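PDB 4FS7: uncharacterized protein from Bacteroides ovatus, which is of unknown function but, as an extracellular leucine-rich repeat protein of the BspA type, probably serves in binding other proteins. Local coordinates for residues A[129-134]-A[144-149]; A[211-216]-A[225-230]. All blocks are in the same frame, centred on the assembly; numbering follows the deposited sequence.

Interaction 1: A[129-134]-A[144-149]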
# COMPACT_ATOMS: atom_id res chain seq x y z
N LYS A 129 9.14 1.19 21.84
CA LYS A 129 10.22 1.42 20.89
C LYS A 129 10.02 0.74 19.53
O LYS A 129 10.52 1.23 18.54
CB LYS A 129 11.55 1.02 21.49
CG LYS A 129 11.95 1.86 22.71
CD LYS A 129 11.99 3.38 22.43
CE LYS A 129 13.14 3.86 21.48
NZ LYS A 129 13.10 5.37 21.17
N SER A 130 9.30 -0.37 19.48
CA SER A 130 9.12 -1.05 18.21
C SER A 130 7.85 -1.86 18.16
O SER A 130 7.33 -2.34 19.17
CB SER A 130 10.31 -1.96 17.90
OG SER A 130 10.35 -3.07 18.80
N ILE A 131 7.33 -1.97 16.94
CA ILE A 131 6.15 -2.75 16.61
C ILE A 131 6.54 -3.70 15.49
O ILE A 131 7.06 -3.26 14.46
CB ILE A 131 4.98 -1.86 16.17
CG1 ILE A 131 4.54 -0.96 17.33
CG2 ILE A 131 3.80 -2.68 15.61
CD1 ILE A 131 3.53 0.15 16.94
N GLY A 132 6.30 -5.00 15.67
CA GLY A 132 6.79 -6.00 14.75
C GLY A 132 5.92 -6.23 13.53
O GLY A 132 4.85 -5.66 13.39
N VAL A 133 6.43 -7.12 12.69
CA VAL A 133 5.73 -7.55 11.47
C VAL A 133 4.34 -8.09 11.82
O VAL A 133 4.19 -8.93 12.72
CB VAL A 133 6.58 -8.57 10.71
CG1 VAL A 133 5.78 -9.23 9.58
CG2 VAL A 133 7.81 -7.90 10.18
N GLU A 134 3.31 -7.58 11.16
CA GLU A 134 1.97 -8.09 11.31
C GLU A 134 1.46 -8.01 12.75
O GLU A 134 0.58 -8.74 13.15
CB GLU A 134 1.84 -9.50 10.76
CG GLU A 134 2.07 -9.53 9.25
CD GLU A 134 2.16 -10.90 8.65
OE1 GLU A 134 1.73 -11.88 9.23
OE2 GLU A 134 2.66 -11.00 7.50
N ILE A 144 -5.64 4.53 16.46
CA ILE A 144 -4.43 4.18 17.22
C ILE A 144 -3.41 5.33 17.16
O ILE A 144 -3.22 5.96 16.10
CB ILE A 144 -3.80 2.85 16.77
CG1 ILE A 144 -2.78 2.37 17.84
CG2 ILE A 144 -3.20 2.99 15.39
CD1 ILE A 144 -2.28 1.01 17.67
N THR A 145 -2.83 5.63 18.33
CA THR A 145 -1.74 6.57 18.42
C THR A 145 -0.44 5.86 18.73
O THR A 145 -0.34 5.06 19.69
CB THR A 145 -2.06 7.65 19.48
OG1 THR A 145 -3.23 8.35 19.05
CG2 THR A 145 -0.91 8.63 19.66
N ILE A 146 0.54 6.07 17.86
CA ILE A 146 1.87 5.43 18.00
C ILE A 146 2.78 6.38 18.75
O ILE A 146 2.97 7.49 18.32
CB ILE A 146 2.57 5.15 16.63
CG1 ILE A 146 1.66 4.40 15.65
CG2 ILE A 146 3.90 4.39 16.84
CD1 ILE A 146 1.07 3.08 16.16
N PRO A 147 3.33 5.95 19.91
CA PRO A 147 4.20 6.80 20.70
C PRO A 147 5.40 7.35 19.91
O PRO A 147 5.92 6.68 18.99
CB PRO A 147 4.63 5.86 21.84
CG PRO A 147 3.53 4.93 22.02
CD PRO A 147 3.05 4.68 20.62
N GLU A 148 5.83 8.55 20.27
CA GLU A 148 6.86 9.29 19.53
C GLU A 148 8.17 8.55 19.41
O GLU A 148 8.92 8.76 18.49
CB GLU A 148 7.08 10.69 20.16
CG GLU A 148 7.86 10.75 21.47
CD GLU A 148 7.95 12.15 22.08
OE1 GLU A 148 8.48 13.09 21.42
OE2 GLU A 148 7.47 12.29 23.23
N GLY A 149 8.47 7.72 20.40
CA GLY A 149 9.71 6.99 20.42
C GLY A 149 9.76 5.69 19.66
O GLY A 149 10.80 5.04 19.69

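Interaction 2: A[211-216]-A[225-230]. With EDO (1,2-ethanediol), chain B.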
# COMPACT_ATOMS: atom_id res chain seq x y z
N GLU A 211 -8.44 9.37 0.80
CA GLU A 211 -8.57 10.56 -0.04
C GLU A 211 -7.61 11.67 0.35
O GLU A 211 -7.18 12.45 -0.51
CB GLU A 211 -10.03 11.11 0.03
CG GLU A 211 -11.11 10.33 -0.77
CD GLU A 211 -12.55 10.73 -0.42
OE1 GLU A 211 -12.79 11.28 0.68
OE2 GLU A 211 -13.47 10.46 -1.24
N ASN A 212 -7.33 11.83 1.65
CA ASN A 212 -6.58 13.00 2.14
C ASN A 212 -5.22 12.56 2.64
O ASN A 212 -5.10 11.87 3.66
CB ASN A 212 -7.37 13.68 3.26
CG ASN A 212 -8.82 13.97 2.86
OD1 ASN A 212 -9.05 14.74 1.91
ND2 ASN A 212 -9.79 13.37 3.54
N MSE A 213 -4.20 12.92 1.89
CA MSE A 213 -2.80 12.60 2.20
C MSE A 213 -1.91 13.55 1.45
O MSE A 213 -1.82 13.51 0.23
CB MSE A 213 -2.47 11.15 1.89
CG MSE A 213 -1.17 10.69 2.54
SE MSE A 213 -0.71 8.84 2.11
CE MSE A 213 -0.87 9.03 0.20
N GLU A 214 -1.29 14.46 2.17
CA GLU A 214 -0.37 15.42 1.58
C GLU A 214 1.01 14.85 1.63
O GLU A 214 1.40 14.24 2.62
CB GLU A 214 -0.46 16.72 2.34
CG GLU A 214 -1.79 17.40 2.06
CD GLU A 214 -1.95 17.77 0.58
OE1 GLU A 214 -1.07 18.50 0.06
OE2 GLU A 214 -2.93 17.32 -0.07
N PHE A 215 1.78 15.03 0.57
CA PHE A 215 3.15 14.56 0.52
C PHE A 215 4.10 15.58 1.12
O PHE A 215 4.14 16.72 0.66
CB PHE A 215 3.57 14.37 -0.93
CG PHE A 215 2.76 13.37 -1.71
CD1 PHE A 215 2.37 12.16 -1.18
CD2 PHE A 215 2.42 13.66 -3.03
CE1 PHE A 215 1.64 11.24 -1.95
CE2 PHE A 215 1.73 12.75 -3.80
CZ PHE A 215 1.33 11.54 -3.28
N PRO A 216 4.89 15.18 2.11
CA PRO A 216 5.93 16.07 2.60
C PRO A 216 6.94 16.36 1.50
O PRO A 216 7.16 15.53 0.63
CB PRO A 216 6.57 15.24 3.72
CG PRO A 216 5.60 14.22 4.10
CD PRO A 216 4.83 13.93 2.89
N PHE A 225 2.64 -0.60 -6.22
CA PHE A 225 1.29 -0.71 -5.72
C PHE A 225 1.03 0.11 -4.45
O PHE A 225 0.06 -0.11 -3.75
CB PHE A 225 0.87 -2.18 -5.47
CG PHE A 225 0.76 -3.01 -6.70
CD1 PHE A 225 -0.46 -3.10 -7.39
CD2 PHE A 225 1.81 -3.76 -7.15
CE1 PHE A 225 -0.58 -3.89 -8.52
CE2 PHE A 225 1.67 -4.55 -8.30
CZ PHE A 225 0.49 -4.61 -8.94
N ALA A 226 1.85 1.13 -4.15
CA ALA A 226 1.73 1.80 -2.84
C ALA A 226 0.43 2.48 -2.59
O ALA A 226 -0.02 2.57 -1.43
CB ALA A 226 2.90 2.76 -2.59
N LEU A 227 -0.18 2.99 -3.67
CA LEU A 227 -1.46 3.69 -3.58
C LEU A 227 -2.49 2.99 -4.47
O LEU A 227 -3.44 3.62 -4.92
CB LEU A 227 -1.29 5.18 -3.91
CG LEU A 227 -0.51 5.99 -2.89
CD1 LEU A 227 -0.18 7.39 -3.44
CD2 LEU A 227 -1.37 6.09 -1.63
N SER A 228 -2.34 1.70 -4.68
CA SER A 228 -3.29 0.97 -5.53
C SER A 228 -4.62 0.81 -4.84
O SER A 228 -4.71 0.57 -3.63
CB SER A 228 -2.69 -0.39 -5.84
OG SER A 228 -3.60 -1.22 -6.51
N LYS A 229 -5.69 0.92 -5.61
CA LYS A 229 -7.05 0.76 -5.07
C LYS A 229 -7.27 1.66 -3.87
O LYS A 229 -7.78 1.22 -2.83
CB LYS A 229 -7.33 -0.70 -4.72
CG LYS A 229 -7.49 -1.56 -5.95
CD LYS A 229 -8.85 -1.35 -6.63
CE LYS A 229 -8.89 -2.23 -7.80
NZ LYS A 229 -9.79 -1.76 -8.84
N THR A 230 -6.84 2.90 -4.00
CA THR A 230 -7.16 3.93 -3.04
C THR A 230 -8.24 4.86 -3.57
O THR A 230 -8.71 4.71 -4.70
CB THR A 230 -5.91 4.71 -2.60
OG1 THR A 230 -5.36 5.40 -3.73
CG2 THR A 230 -4.88 3.79 -1.89
C1 EDO B . -8.83 16.87 -1.59
O1 EDO B . -10.03 16.98 -0.85
C2 EDO B . -7.96 15.72 -1.11
O2 EDO B . -7.46 16.04 0.21

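Interaction 1: A[129-134]-A[144-149]
Lys129 and Gly149 meet through one hydrogen bond, and, deeper in the coil, Ile131 and Ile146 touch by their CD1 methyls. The ammonium nitrogen NZ of Lys129 lies 2.8 Å from the carbonyl O of Gly149. It sits in the carbonyl plane on a lone pair, with a C=O...N angle of 131°. The CB of Lys129 leaves the backbone on the side facing away from residues 144-149, and the chain has to double back: CG stands beside the backbone N, and the chain, bent twice, at chi2 and chi3, swings the amine round. As a result the outer methylenes are also brought close to the oxygen, CE to 3.2 Å from Gly149 O. Gly149 is the residue most enclosed by the contact; having no side chain, it brings only backbone to the lysine.

This is one turn of the BspA-type leucine-rich repeat solenoid. Strand 130-131 belongs to a three-stranded parallel sheet and is flanked by strands 107-108 and 152-153, while strand 143-145 pairs with strand 166-168 in another sheet. The chain of residues 146-149 therefore leaves one sheet to begin the return toward the next strand of the other.

Inside that turn Ile131 points its CB toward the opposite segment. The CB of Ile146 does not aim at Ile131, but with CG1 beside the backbone N and a second bend at chi2 (-55°) its CD1 turns inward. The two side chains cross obliquely, meeting, in the conformer of Ile146 described, CD1 to CD1 at 3.9 Å. Both isoleucines are buried, and both also rest on Ile153 of the following strand. At the surface, the exposed Lys129 sets its positive charge against the glycine carbonyl, which it would probably polarise.

Interaction 2: A[211-216]-A[225-230]
Two loops of a BspA-type leucine-rich repeat coil, one before and one after strand 221-222, face each other across the solenoid interior through apolar side chains. Residues 225-230 fold into two overlapping turns, a type I turn from Phe225 to Ser228 and a type II turn from Leu227 to Thr230. The second is clasped by Thr230 OG1, which donates to the O of Leu227 at 2.9 Å, tilted 33° from the carbonyl plane. The CB of Leu227 is directed toward residues 211-216.

Selenomethionine 213 (Met213) comes from the other side. Its CG is anti to the backbone N (chi1 -165°) and the chain runs extended as far as SE, where chi3 bends the terminal methyl. It meets Leu227 tip to tip: in the conformer described CE lies 3.5 Å from CD2 of Leu227, a closeness that is doubtful as evidence of strain because Met213 has a second conformer. Phe215 offers a ring edge to the same leucine, CZ standing 4.4 Å from CD1 near the ring plane; the ring also packs edge-to-face with Phe241.

Outside this apolar group, Asn212 OD1 accepts a hydrogen bond of 2.7 Å from O2 of a 1,2-ethanediol, probably carried over from crystallisation, while its ND2 reaches Ser189 OG. Between the two loops no hydrogen bond forms, which implies that their direct contact rests on dispersion and the burial of Leu227.

In the fold
Following the chain from the N terminus, interaction 1 comes first: residues 129-134 are joined to 144-149 across nine intervening residues. Interaction 2 opens only afterwards, joining 211-216 to 225-230 across eight intervening residues, among them strand 221-222. The two are in series, neither nesting nor crossing, with centres about 21 Å apart and nearest atoms about 14 Å apart. Each joins sequence-near parts of the superhelix: interaction 1 links strand 130-131 to the chain leaving strand 143-145, whereas interaction 2 brackets strand 221-222, inner member of a five-stranded parallel sheet. Both lie within one BspA-type repeat range.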